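Side-chain contacts in kallistatin (Homo sapiens, PDB 6F4V), which inhibits tissue kallikrein as a serpin, forming a stable equimolar complex with the protease after cleavage at its reactive site: residues A[10-13]-A[14-17]; A[210-214]-A[215-219]; A[249-252]-A[253-256]; A[255-258]-A[259-262]. All coordinates share one frame; numbering follows the deposited sequence.

Contact 1 of 4, residues A[10-13]-A[14-17]; sequences ADFA and FRFY
D11 and R15 face each other one turn apart on helix 6-23, and a single carboxylate oxygen takes the whole salt bridge. R15 NE lies 2.9 Å from D11 OD2 and R15 NH2 lies 3.0 Å from the same atom, so the guanidinium presents its NE side edge-on while both nitrogens come in from one face of the carboxylate plane. The bend about CG-CD (chi3 -70°) folds the guanidinium back along the helix to this oxygen. NH2 also sits at the edge of the F12 ring, 3.9 Å from F12 CD1, with the two planes 71° apart. It has a further acceptor in G58 O, which ties the helix to the end of helix 49-58. With a leucine in place of R15, D11 would probably lose its charge partner and G58 O a donor. One turn on from F12, F16 lies alongside it and points the same way, F12 CZ reaching F16 CD2 at 4.1 Å. Backbone bonds such as F16 N to F12 O, 2.9 Å, fix this spacing. F12 and F16 pack on I36 of helix 33-44, F16 also meets helix 283-286, and F14 rests on P249 and L252 of helix 249-258.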
loop_
_atom_site.group_PDB
_atom_site.type_symbol
_atom_site.label_atom_id
_atom_site.label_comp_id
_atom_site.label_asym_id
_atom_site.label_seq_id
_atom_site.Cartn_x
_atom_site.Cartn_y
_atom_site.Cartn_z
ATOM N N ALA A 10 -3.377 -4.138 -9.282
ATOM C CA ALA A 10 -2.032 -4.718 -9.296
ATOM C C ALA A 10 -1.116 -3.965 -10.268
ATOM O O ALA A 10 0.046 -3.735 -9.963
ATOM C CB ALA A 10 -2.079 -6.192 -9.636
ATOM N N ASP A 11 -1.651 -3.590 -11.427
ATOM C CA ASP A 11 -0.909 -2.795 -12.414
ATOM C C ASP A 11 -0.452 -1.512 -11.788
ATOM O O ASP A 11 0.696 -1.141 -11.940
ATOM C CB ASP A 11 -1.789 -2.532 -13.659
ATOM C CG ASP A 11 -1.185 -1.510 -14.641
ATOM O OD1 ASP A 11 -0.232 -1.900 -15.321
ATOM O OD2 ASP A 11 -1.656 -0.328 -14.720
ATOM N N PHE A 12 -1.363 -0.797 -11.121
ATOM C CA PHE A 12 -0.984 0.435 -10.447
ATOM C C PHE A 12 0.098 0.203 -9.398
ATOM O O PHE A 12 1.083 0.964 -9.332
ATOM C CB PHE A 12 -2.183 1.109 -9.806
ATOM C CG PHE A 12 -1.837 2.364 -9.103
ATOM C CD1 PHE A 12 -1.530 3.509 -9.830
ATOM C CD2 PHE A 12 -1.738 2.407 -7.733
ATOM C CE1 PHE A 12 -1.158 4.683 -9.201
ATOM C CE2 PHE A 12 -1.369 3.590 -7.093
ATOM C CZ PHE A 12 -1.099 4.742 -7.838
ATOM N N ALA A 13 -0.105 -0.840 -8.569
ATOM C CA ALA A 13 0.880 -1.183 -7.516
ATOM C C ALA A 13 2.296 -1.270 -8.030
ATOM O O ALA A 13 3.219 -0.611 -7.501
ATOM C CB ALA A 13 0.517 -2.477 -6.841
ATOM N N PHE A 14 2.464 -2.039 -9.097
ATOM C CA PHE A 14 3.791 -2.260 -9.653
ATOM C C PHE A 14 4.342 -1.083 -10.476
ATOM O O PHE A 14 5.552 -0.873 -10.497
ATOM C CB PHE A 14 3.868 -3.607 -10.365
ATOM C CG PHE A 14 3.781 -4.771 -9.394
ATOM C CD1 PHE A 14 4.852 -5.070 -8.556
ATOM C CD2 PHE A 14 2.617 -5.521 -9.266
ATOM C CE1 PHE A 14 4.775 -6.105 -7.620
ATOM C CE2 PHE A 14 2.532 -6.551 -8.314
ATOM C CZ PHE A 14 3.614 -6.853 -7.512
ATOM N N ARG A 15 3.462 -0.293 -11.083
ATOM C CA ARG A 15 3.878 0.959 -11.737
ATOM C C ARG A 15 4.408 1.955 -10.710
ATOM O O ARG A 15 5.453 2.603 -10.944
ATOM C CB ARG A 15 2.741 1.580 -12.559
ATOM C CG ARG A 15 2.572 0.961 -13.956
ATOM C CD ARG A 15 1.680 1.807 -14.849
ATOM N NE ARG A 15 0.314 1.749 -14.395
ATOM C CZ ARG A 15 -0.441 2.760 -13.957
ATOM N NH1 ARG A 15 -0.036 4.027 -13.950
ATOM N NH2 ARG A 15 -1.672 2.473 -13.550
ATOM N N PHE A 16 3.700 2.085 -9.573
ATOM C CA PHE A 16 4.117 3.004 -8.524
ATOM C C PHE A 16 5.470 2.571 -7.957
ATOM O O PHE A 16 6.386 3.386 -7.813
ATOM C CB PHE A 16 3.061 3.123 -7.420
ATOM C CG PHE A 16 3.328 4.222 -6.433
ATOM C CD1 PHE A 16 4.156 4.012 -5.324
ATOM C CD2 PHE A 16 2.731 5.449 -6.574
ATOM C CE1 PHE A 16 4.411 5.019 -4.420
ATOM C CE2 PHE A 16 2.970 6.471 -5.654
ATOM C CZ PHE A 16 3.808 6.254 -4.567
ATOM N N TYR A 17 5.585 1.295 -7.631
ATOM C CA TYR A 17 6.843 0.730 -7.104
ATOM C C TYR A 17 7.985 1.047 -8.077
ATOM O O TYR A 17 9.068 1.504 -7.688
ATOM C CB TYR A 17 6.731 -0.780 -6.847
ATOM C CG TYR A 17 8.023 -1.286 -6.288
ATOM C CD1 TYR A 17 8.304 -1.182 -4.954
ATOM C CD2 TYR A 17 9.041 -1.698 -7.137
ATOM C CE1 TYR A 17 9.554 -1.545 -4.450
ATOM C CE2 TYR A 17 10.313 -2.025 -6.670
ATOM C CZ TYR A 17 10.570 -1.960 -5.327
ATOM O OH TYR A 17 11.858 -2.270 -4.872
#

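Contact 2 of 4, residues A[210-214]-A[215-219]; sequences LHDRY and LPCSV. With Z9L (methyl 2,3,6-tri-O-sulfo-alpha-D-glucopyranoside), chain C; Z9K (3-O-methyl-2-O-sulfo-alpha-L-idopyranuronic acid), chain B.
L210 and V219 form an antiparallel hydrogen-bonded pair, each backbone N donating to the other's O at 2.9 Å, and H211 faces S218 as the following non-hydrogen-bonded pair. D212 N to C217 O, 2.9 Å, is the last direct backbone bond before the connection, and a water bridges D212 O and C217 O. The H211 imidazole meets S218 edge-on, ND1 and the serine OG lying 2.7 Å apart in the ring plane. On the other face of the hairpin, L210 CD1 lies beside V219 CG2. This is the beta hairpin of strands 206-211 and 217-223, and its connection begins with an Asx turn: D212 OD1 accepts from Y214 N at 2.8 Å and weakly from L215 N. With D212 CG anti to the backbone N (chi1 -164°), the carboxylate points along the L215 side chain, OD2 coming to 3.5 Å from L215 CD1; OD2 is taken up by R254 and W255. R213 and Y214 meet the sulfated glycan directly, beside D212. R213 N donates almost straight to the Z9L sulfate oxygen O11 (169°), O5 of Z9L stands over the centre of one guanidinium face, and NH1 donates to Z9K O7. Z9L C7 sits over the Y214 ring.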
loop_
_atom_site.group_PDB
_atom_site.type_symbol
_atom_site.label_atom_id
_atom_site.label_comp_id
_atom_site.label_asym_id
_atom_site.label_seq_id
_atom_site.Cartn_x
_atom_site.Cartn_y
_atom_site.Cartn_z
ATOM N N LEU A 210 11.115 -21.175 -3.771
ATOM C CA LEU A 210 11.793 -21.613 -4.980
ATOM C C LEU A 210 13.030 -20.783 -5.209
ATOM O O LEU A 210 13.121 -19.619 -4.752
ATOM C CB LEU A 210 10.869 -21.528 -6.186
ATOM C CG LEU A 210 10.287 -20.162 -6.539
ATOM C CD1 LEU A 210 11.204 -19.279 -7.382
ATOM C CD2 LEU A 210 8.961 -20.385 -7.258
ATOM N N HIS A 211 13.984 -21.396 -5.902
ATOM C CA HIS A 211 15.134 -20.690 -6.465
ATOM C C HIS A 211 14.842 -20.572 -7.948
ATOM O O HIS A 211 14.741 -21.590 -8.663
ATOM C CB HIS A 211 16.428 -21.466 -6.186
ATOM C CG HIS A 211 16.624 -21.821 -4.744
ATOM N ND1 HIS A 211 16.816 -20.873 -3.757
ATOM C CD2 HIS A 211 16.668 -23.028 -4.116
ATOM C CE1 HIS A 211 16.978 -21.480 -2.589
ATOM N NE2 HIS A 211 16.889 -22.787 -2.780
ATOM N N ASP A 212 14.645 -19.343 -8.422
ATOM C CA ASP A 212 14.123 -19.117 -9.764
ATOM C C ASP A 212 15.243 -19.506 -10.766
ATOM O O ASP A 212 16.402 -19.066 -10.619
ATOM C CB ASP A 212 13.688 -17.646 -9.911
ATOM C CG ASP A 212 12.789 -17.392 -11.096
ATOM O OD1 ASP A 212 13.034 -17.944 -12.200
ATOM O OD2 ASP A 212 11.850 -16.564 -10.966
ATOM N N ARG A 213 14.902 -20.331 -11.749
ATOM C CA ARG A 213 15.874 -20.715 -12.793
ATOM C C ARG A 213 15.923 -19.761 -13.983
ATOM O O ARG A 213 16.824 -19.875 -14.807
ATOM C CB ARG A 213 15.648 -22.165 -13.243
ATOM C CG ARG A 213 15.926 -23.161 -12.115
ATOM C CD ARG A 213 15.481 -24.578 -12.455
ATOM N NE ARG A 213 16.265 -25.147 -13.554
ATOM C CZ ARG A 213 15.914 -26.216 -14.268
ATOM N NH1 ARG A 213 14.768 -26.868 -14.027
ATOM N NH2 ARG A 213 16.705 -26.634 -15.250
ATOM N N TYR A 214 14.956 -18.854 -14.092
ATOM C CA TYR A 214 14.938 -17.826 -15.126
ATOM C C TYR A 214 15.484 -16.481 -14.623
ATOM O O TYR A 214 15.818 -15.622 -15.441
ATOM C CB TYR A 214 13.515 -17.564 -15.652
ATOM C CG TYR A 214 12.900 -18.566 -16.618
ATOM C CD1 TYR A 214 12.122 -19.641 -16.155
ATOM C CD2 TYR A 214 13.035 -18.405 -18.006
ATOM C CE1 TYR A 214 11.520 -20.533 -17.041
ATOM C CE2 TYR A 214 12.451 -19.291 -18.894
ATOM C CZ TYR A 214 11.688 -20.352 -18.417
ATOM O OH TYR A 214 11.117 -21.230 -19.321
ATOM N N LEU A 215 15.511 -16.259 -13.311
ATOM C CA LEU A 215 15.880 -14.960 -12.751
ATOM C C LEU A 215 16.825 -15.130 -11.596
ATOM O O LEU A 215 16.761 -16.129 -10.901
ATOM C CB LEU A 215 14.635 -14.242 -12.223
ATOM C CG LEU A 215 13.530 -13.965 -13.227
ATOM C CD1 LEU A 215 12.304 -13.453 -12.466
ATOM C CD2 LEU A 215 13.983 -12.930 -14.252
ATOM N N PRO A 216 17.668 -14.124 -11.331
ATOM C CA PRO A 216 18.619 -14.235 -10.226
ATOM C C PRO A 216 17.983 -13.925 -8.859
ATOM O O PRO A 216 18.314 -12.929 -8.222
ATOM C CB PRO A 216 19.726 -13.219 -10.625
ATOM C CG PRO A 216 18.974 -12.164 -11.366
ATOM C CD PRO A 216 17.909 -12.914 -12.138
ATOM N N CYS A 217 17.100 -14.805 -8.388
ATOM C CA CYS A 217 16.446 -14.606 -7.105
ATOM C C CYS A 217 15.847 -15.887 -6.590
ATOM O O CYS A 217 15.689 -16.858 -7.334
ATOM C CB CYS A 217 15.345 -13.521 -7.202
ATOM S SG CYS A 217 13.875 -13.978 -8.147
ATOM N N SER A 218 15.583 -15.892 -5.281
ATOM C CA SER A 218 14.707 -16.858 -4.653
ATOM C C SER A 218 13.439 -16.167 -4.164
ATOM O O SER A 218 13.427 -14.973 -3.934
ATOM C CB SER A 218 15.428 -17.530 -3.483
ATOM O OG SER A 218 16.593 -18.225 -3.917
ATOM N N VAL A 219 12.376 -16.931 -3.994
ATOM C CA VAL A 219 11.088 -16.404 -3.568
ATOM C C VAL A 219 10.539 -17.325 -2.485
ATOM O O VAL A 219 10.492 -18.540 -2.662
ATOM C CB VAL A 219 10.102 -16.335 -4.760
ATOM C CG1 VAL A 219 8.738 -15.780 -4.341
ATOM C CG2 VAL A 219 10.692 -15.501 -5.904
HETATM O O4 Z9L C . 10.664 -25.615 -16.917
HETATM C C4 Z9L C . 12.084 -25.351 -16.705
HETATM C C5 Z9L C . 12.396 -24.037 -15.976
HETATM O O5 Z9L C . 13.851 -23.900 -15.835
HETATM C C6 Z9L C . 11.798 -23.942 -14.603
HETATM O O6 Z9L C . 12.323 -22.814 -13.945
HETATM S S1 Z9L C . 11.382 -22.239 -12.699
HETATM O O7 Z9L C . 9.998 -21.644 -13.408
HETATM O O11 Z9L C . 12.190 -21.047 -11.902
HETATM O O15 Z9L C . 11.012 -23.497 -11.676
HETATM C C3 Z9L C . 12.679 -25.258 -18.084
HETATM O O3 Z9L C . 12.604 -26.601 -18.653
HETATM S S2 Z9L C . 12.004 -26.687 -20.193
HETATM O O8 Z9L C . 11.978 -28.270 -20.677
HETATM O O9 Z9L C . 12.988 -25.807 -21.211
HETATM O O10 Z9L C . 10.478 -26.051 -20.224
HETATM C C2 Z9L C . 14.078 -24.730 -18.228
HETATM O O2 Z9L C . 15.029 -25.817 -18.257
HETATM S S3 Z9L C . 16.398 -25.693 -19.213
HETATM O O12 Z9L C . 17.045 -27.221 -19.290
HETATM O O13 Z9L C . 17.502 -24.688 -18.509
HETATM O O14 Z9L C . 16.046 -25.141 -20.747
HETATM C C1 Z9L C . 14.538 -23.726 -17.150
HETATM O O1 Z9L C . 14.320 -22.445 -17.600
HETATM C C7 Z9L C . 15.101 -21.396 -17.015
HETATM O O4 Z9K B . 6.659 -27.092 -17.847
HETATM C C4 Z9K B . 7.276 -27.412 -16.603
HETATM C C5 Z9K B . 7.296 -26.171 -15.647
HETATM O O5 Z9K B . 8.627 -25.364 -15.861
HETATM C C6 Z9K B . 6.212 -25.286 -15.837
HETATM O O10 Z9K B . 5.945 -24.824 -16.989
HETATM O O6 Z9K B . 5.504 -24.928 -14.859
HETATM C C3 Z9K B . 8.631 -27.995 -16.911
HETATM O O3 Z9K B . 8.534 -29.455 -16.949
HETATM C C7 Z9K B . 7.873 -30.030 -18.047
HETATM C C2 Z9K B . 9.663 -27.626 -15.909
HETATM O O2 Z9K B . 10.935 -28.307 -16.198
HETATM S S1 Z9K B . 11.873 -28.825 -14.906
HETATM O O7 Z9K B . 13.468 -28.841 -15.383
HETATM O O8 Z9K B . 11.426 -30.347 -14.454
HETATM O O9 Z9K B . 11.710 -27.805 -13.614
HETATM C C1 Z9K B . 9.883 -26.149 -15.837
HETATM O O HOH W 1 18.039 -18.634 -8.390
#

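Contact 3 of 4, residues A[249-252]-A[253-256]; sequences PEML and MRWN. With Z9L (methyl 2,3,6-tri-O-sulfo-alpha-D-glucopyranoside), chain C.
P249 opens helix 249-258 and touches the next turn through its backbone, its O accepting from M253 N at 3.0 Å. E250 likewise engages R254 through a backbone bond. M251 reaches two residues of the next turn. Its CG lies over the six-membered ring of W255, 3.6 Å from the ring centroid and 13° off the normal, a CH-pi contact, while SD stands over the five-membered ring in a Met-aromatic contact. The bend at chi2 (56°) brings SD over the indole. The same sulfur also receives a weak hydrogen bond from R254 NH1, 3.4 Å from M251 SD, and lies in the guanidinium plane. L252, buried next to it, meets M253 obliquely, its CG 4.1 Å from the methyl CE of M253; it also packs on F14 of helix 6-23 and F231 of strand 228-235.

R254 runs extended from CG to NE (chi3 170°), which carries its guanidinium out beyond M251. There NH2 donates to the sulfate oxygen O7 of Z9L at 3.0 Å. A leucine at W255 would probably leave the M251 thioether without its aromatic face and D212 without the donor it has in the indole NE1. R254 NH1 is shared between the thioether sulfur, weakly, and the D212 carboxylate, in a salt bridge, while NH2 meets the sulfate. D212 probably tempers the positive charge offered to the glycan and helps to fix the direction of the guanidinium; the neighbouring indole and thioether give this polar group a largely apolar flank.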
loop_
_atom_site.group_PDB
_atom_site.type_symbol
_atom_site.label_atom_id
_atom_site.label_comp_id
_atom_site.label_asym_id
_atom_site.label_seq_id
_atom_site.Cartn_x
_atom_site.Cartn_y
_atom_site.Cartn_z
ATOM N N PRO A 249 2.646 -7.602 -12.246
ATOM C CA PRO A 249 1.577 -8.526 -11.801
ATOM C C PRO A 249 1.725 -9.919 -12.388
ATOM O O PRO A 249 1.545 -10.901 -11.665
ATOM C CB PRO A 249 0.298 -7.858 -12.308
ATOM C CG PRO A 249 0.651 -6.431 -12.397
ATOM C CD PRO A 249 2.091 -6.393 -12.861
ATOM N N GLU A 250 2.151 -9.997 -13.652
ATOM C CA GLU A 250 2.349 -11.278 -14.318
ATOM C C GLU A 250 3.458 -12.094 -13.656
ATOM O O GLU A 250 3.324 -13.299 -13.498
ATOM C CB GLU A 250 2.631 -11.091 -15.829
ATOM C CG GLU A 250 1.459 -10.481 -16.590
ATOM C CD GLU A 250 1.218 -8.987 -16.331
ATOM O OE1 GLU A 250 2.144 -8.247 -15.899
ATOM O OE2 GLU A 250 0.070 -8.539 -16.584
ATOM N N MET A 251 4.533 -11.439 -13.222
ATOM C CA MET A 251 5.601 -12.145 -12.539
ATOM C C MET A 251 5.137 -12.642 -11.155
ATOM O O MET A 251 5.446 -13.779 -10.773
ATOM C CB MET A 251 6.832 -11.271 -12.389
ATOM C CG MET A 251 8.078 -11.977 -11.910
ATOM S SD MET A 251 8.536 -13.364 -12.955
ATOM C CE MET A 251 9.035 -12.528 -14.450
ATOM N N LEU A 252 4.398 -11.802 -10.424
ATOM C CA LEU A 252 3.873 -12.222 -9.117
ATOM C C LEU A 252 2.996 -13.477 -9.285
ATOM O O LEU A 252 3.119 -14.424 -8.521
ATOM C CB LEU A 252 3.075 -11.094 -8.469
ATOM C CG LEU A 252 2.596 -11.397 -7.039
ATOM C CD1 LEU A 252 3.795 -11.511 -6.093
ATOM C CD2 LEU A 252 1.611 -10.322 -6.616
ATOM N N MET A 253 2.161 -13.486 -10.322
ATOM C CA MET A 253 1.307 -14.650 -10.596
ATOM C C MET A 253 2.073 -15.868 -11.019
ATOM O O MET A 253 1.718 -16.974 -10.628
ATOM C CB MET A 253 0.191 -14.310 -11.578
ATOM C CG MET A 253 -0.887 -13.452 -10.881
ATOM S SD MET A 253 -1.661 -14.232 -9.420
ATOM C CE MET A 253 -0.911 -13.375 -8.041
ATOM N N ARG A 254 3.149 -15.672 -11.760
ATOM C CA ARG A 254 4.034 -16.781 -12.091
ATOM C C ARG A 254 4.588 -17.410 -10.832
ATOM O O ARG A 254 4.499 -18.643 -10.667
ATOM C CB ARG A 254 5.165 -16.344 -13.052
ATOM C CG ARG A 254 6.282 -17.350 -13.198
ATOM C CD ARG A 254 7.281 -17.024 -14.322
ATOM N NE ARG A 254 8.403 -17.948 -14.177
ATOM C CZ ARG A 254 9.505 -17.742 -13.459
ATOM N NH1 ARG A 254 9.748 -16.573 -12.843
ATOM N NH2 ARG A 254 10.407 -18.717 -13.376
ATOM N N TRP A 255 5.188 -16.596 -9.957
ATOM C CA TRP A 255 5.725 -17.115 -8.710
ATOM C C TRP A 255 4.650 -17.794 -7.837
ATOM O O TRP A 255 4.892 -18.885 -7.281
ATOM C CB TRP A 255 6.399 -16.021 -7.903
ATOM C CG TRP A 255 7.694 -15.544 -8.490
ATOM C CD1 TRP A 255 8.640 -16.285 -9.157
ATOM C CD2 TRP A 255 8.189 -14.212 -8.436
ATOM N NE1 TRP A 255 9.685 -15.485 -9.521
ATOM C CE2 TRP A 255 9.444 -14.204 -9.092
ATOM C CE3 TRP A 255 7.701 -13.024 -7.894
ATOM C CZ2 TRP A 255 10.237 -13.043 -9.193
ATOM C CZ3 TRP A 255 8.465 -11.832 -8.040
ATOM C CH2 TRP A 255 9.730 -11.872 -8.684
ATOM N N ASN A 256 3.501 -17.133 -7.733
ATOM C CA ASN A 256 2.382 -17.669 -6.966
ATOM C C ASN A 256 1.974 -19.042 -7.477
ATOM O O ASN A 256 1.809 -19.965 -6.673
ATOM C CB ASN A 256 1.181 -16.733 -6.966
ATOM C CG ASN A 256 0.144 -17.156 -5.925
ATOM O OD1 ASN A 256 0.471 -17.305 -4.766
ATOM N ND2 ASN A 256 -1.043 -17.402 -6.354
HETATM O O4 Z9L C . 10.664 -25.615 -16.917
HETATM C C4 Z9L C . 12.084 -25.351 -16.705
HETATM C C5 Z9L C . 12.396 -24.037 -15.976
HETATM O O5 Z9L C . 13.851 -23.900 -15.835
HETATM C C6 Z9L C . 11.798 -23.942 -14.603
HETATM O O6 Z9L C . 12.323 -22.814 -13.945
HETATM S S1 Z9L C . 11.382 -22.239 -12.699
HETATM O O7 Z9L C . 9.998 -21.644 -13.408
HETATM O O11 Z9L C . 12.190 -21.047 -11.902
HETATM O O15 Z9L C . 11.012 -23.497 -11.676
HETATM C C3 Z9L C . 12.679 -25.258 -18.084
HETATM O O3 Z9L C . 12.604 -26.601 -18.653
HETATM S S2 Z9L C . 12.004 -26.687 -20.193
HETATM O O8 Z9L C . 11.978 -28.270 -20.677
HETATM O O9 Z9L C . 12.988 -25.807 -21.211
HETATM O O10 Z9L C . 10.478 -26.051 -20.224
HETATM C C2 Z9L C . 14.078 -24.730 -18.228
HETATM O O2 Z9L C . 15.029 -25.817 -18.257
HETATM S S3 Z9L C . 16.398 -25.693 -19.213
HETATM O O12 Z9L C . 17.045 -27.221 -19.290
HETATM O O13 Z9L C . 17.502 -24.688 -18.509
HETATM O O14 Z9L C . 16.046 -25.141 -20.747
HETATM C C1 Z9L C . 14.538 -23.726 -17.150
HETATM O O1 Z9L C . 14.320 -22.445 -17.600
HETATM C C7 Z9L C . 15.101 -21.396 -17.015
#

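Contact 4 of 4, residues A[255-258]-A[259-262]; sequences WNNL and LRKR
L259 N closes the last regular turn on W255 O at 2.9 Å, after which the chain leaves helical geometry and R260 N and K261 N turn instead to acceptors three residues back, N257 O and L258 O. Both of these donors lie well above the carbonyl plane they address, by 69° for R260 N, as the turn tightens. The L259 side chain folds back over the turn it has just ended, CG coming to 3.3 Å from W255 O, and its other neighbours L210 and F264 keep it buried. On the outer side, N257 and R260 run alongside each other in the same direction. The contact is made by the aliphatic part of the arginine: CD lies 3.5 Å from N257 OD1, with the amide and guanidinium planes 79° apart. R260 CG, anti to its carbonyl carbon (chi1 -71°), rests at 3.4 Å from N256 O, over the helix end. L258, on the face toward strand 206-211, packs on L210 and touches Z9L. This is the C-terminal end of helix 249-258, unwinding through i to i-3 hydrogen-bonded turns into the loop before strand 265-267, and it supplies L258 to one wall of the glycan pocket.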
loop_
_atom_site.group_PDB
_atom_site.type_symbol
_atom_site.label_atom_id
_atom_site.label_comp_id
_atom_site.label_asym_id
_atom_site.label_seq_id
_atom_site.Cartn_x
_atom_site.Cartn_y
_atom_site.Cartn_z
ATOM N N TRP A 255 5.188 -16.596 -9.957
ATOM C CA TRP A 255 5.725 -17.115 -8.710
ATOM C C TRP A 255 4.650 -17.794 -7.837
ATOM O O TRP A 255 4.892 -18.885 -7.281
ATOM C CB TRP A 255 6.399 -16.021 -7.903
ATOM C CG TRP A 255 7.694 -15.544 -8.490
ATOM C CD1 TRP A 255 8.640 -16.285 -9.157
ATOM C CD2 TRP A 255 8.189 -14.212 -8.436
ATOM N NE1 TRP A 255 9.685 -15.485 -9.521
ATOM C CE2 TRP A 255 9.444 -14.204 -9.092
ATOM C CE3 TRP A 255 7.701 -13.024 -7.894
ATOM C CZ2 TRP A 255 10.237 -13.043 -9.193
ATOM C CZ3 TRP A 255 8.465 -11.832 -8.040
ATOM C CH2 TRP A 255 9.730 -11.872 -8.684
ATOM N N ASN A 256 3.501 -17.133 -7.733
ATOM C CA ASN A 256 2.382 -17.669 -6.966
ATOM C C ASN A 256 1.974 -19.042 -7.477
ATOM O O ASN A 256 1.809 -19.965 -6.673
ATOM C CB ASN A 256 1.181 -16.733 -6.966
ATOM C CG ASN A 256 0.144 -17.156 -5.925
ATOM O OD1 ASN A 256 0.471 -17.305 -4.766
ATOM N ND2 ASN A 256 -1.043 -17.402 -6.354
ATOM N N ASN A 257 1.848 -19.188 -8.801
ATOM C CA ASN A 257 1.429 -20.462 -9.407
ATOM C C ASN A 257 2.484 -21.553 -9.300
ATOM O O ASN A 257 2.128 -22.717 -9.027
ATOM C CB ASN A 257 0.925 -20.255 -10.845
ATOM C CG ASN A 257 -0.404 -19.521 -10.873
ATOM O OD1 ASN A 257 -1.164 -19.574 -9.893
ATOM N ND2 ASN A 257 -0.702 -18.838 -11.983
ATOM N N LEU A 258 3.763 -21.191 -9.401
ATOM C CA LEU A 258 4.821 -22.136 -9.124
ATOM C C LEU A 258 4.718 -22.624 -7.690
ATOM O O LEU A 258 4.838 -23.850 -7.436
ATOM C CB LEU A 258 6.201 -21.527 -9.353
ATOM C CG LEU A 258 6.514 -21.266 -10.832
ATOM C CD1 LEU A 258 7.718 -20.354 -10.952
ATOM C CD2 LEU A 258 6.719 -22.606 -11.564
ATOM N N LEU A 259 4.406 -21.710 -6.766
ATOM C CA LEU A 259 4.298 -22.094 -5.368
ATOM C C LEU A 259 2.932 -22.692 -4.987
ATOM O O LEU A 259 2.547 -22.653 -3.836
ATOM C CB LEU A 259 4.654 -20.928 -4.465
ATOM C CG LEU A 259 6.099 -20.493 -4.624
ATOM C CD1 LEU A 259 6.359 -19.223 -3.830
ATOM C CD2 LEU A 259 7.115 -21.576 -4.253
ATOM N N ARG A 260 2.198 -23.210 -5.945
ATOM C CA ARG A 260 1.002 -24.017 -5.671
ATOM C C ARG A 260 1.281 -25.503 -5.911
ATOM O O ARG A 260 0.349 -26.303 -5.809
ATOM C CB ARG A 260 -0.149 -23.560 -6.556
ATOM C CG ARG A 260 -0.699 -22.209 -6.153
ATOM C CD ARG A 260 -1.730 -21.712 -7.148
ATOM N NE ARG A 260 -3.035 -22.374 -7.010
ATOM C CZ ARG A 260 -3.544 -23.307 -7.837
ATOM N NH1 ARG A 260 -2.874 -23.771 -8.899
ATOM N NH2 ARG A 260 -4.744 -23.814 -7.586
ATOM N N LYS A 261 2.527 -25.859 -6.258
ATOM C CA LYS A 261 2.916 -27.243 -6.555
ATOM C C LYS A 261 3.730 -27.715 -5.396
ATOM O O LYS A 261 4.713 -27.065 -5.013
ATOM C CB LYS A 261 3.779 -27.341 -7.808
ATOM C CG LYS A 261 3.109 -26.904 -9.101
ATOM C CD LYS A 261 2.506 -28.086 -9.848
ATOM C CE LYS A 261 2.256 -27.776 -11.322
ATOM N NZ LYS A 261 0.923 -27.143 -11.514
ATOM N N ARG A 262 3.352 -28.879 -4.853
ATOM C CA ARG A 262 3.932 -29.358 -3.624
ATOM C C ARG A 262 5.408 -29.677 -3.705
ATOM O O ARG A 262 6.062 -29.677 -2.690
ATOM C CB ARG A 262 3.148 -30.580 -3.066
ATOM C CG ARG A 262 2.772 -30.446 -1.594
ATOM C CD ARG A 262 3.148 -31.661 -0.741
ATOM N NE ARG A 262 3.260 -32.937 -1.491
ATOM C CZ ARG A 262 2.367 -33.937 -1.540
ATOM N NH1 ARG A 262 1.201 -33.924 -0.880
ATOM N NH2 ARG A 262 2.665 -34.998 -2.279
#

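Overall arrangement
Contacts 2, 3 and 4 form one cluster around the sulfated glycan, with contact 1 set apart toward the body of the serpin. The hairpin connection of contact 2 and the helix of contact 3, centres about 12 Å apart, meet at D212 OD2, which is 2.8 Å from both R254 NH1 and W255 NE1; both contacts also bind Z9L. Contact 4 continues the same helix, sharing W255 and N256 with contact 3, and adds L258 to the glycan pocket. Contact 1 touches only contact 3 among these, F14 CD2 lying 3.6 Å from P249 N, and its centre is about 21 Å from that of contact 2.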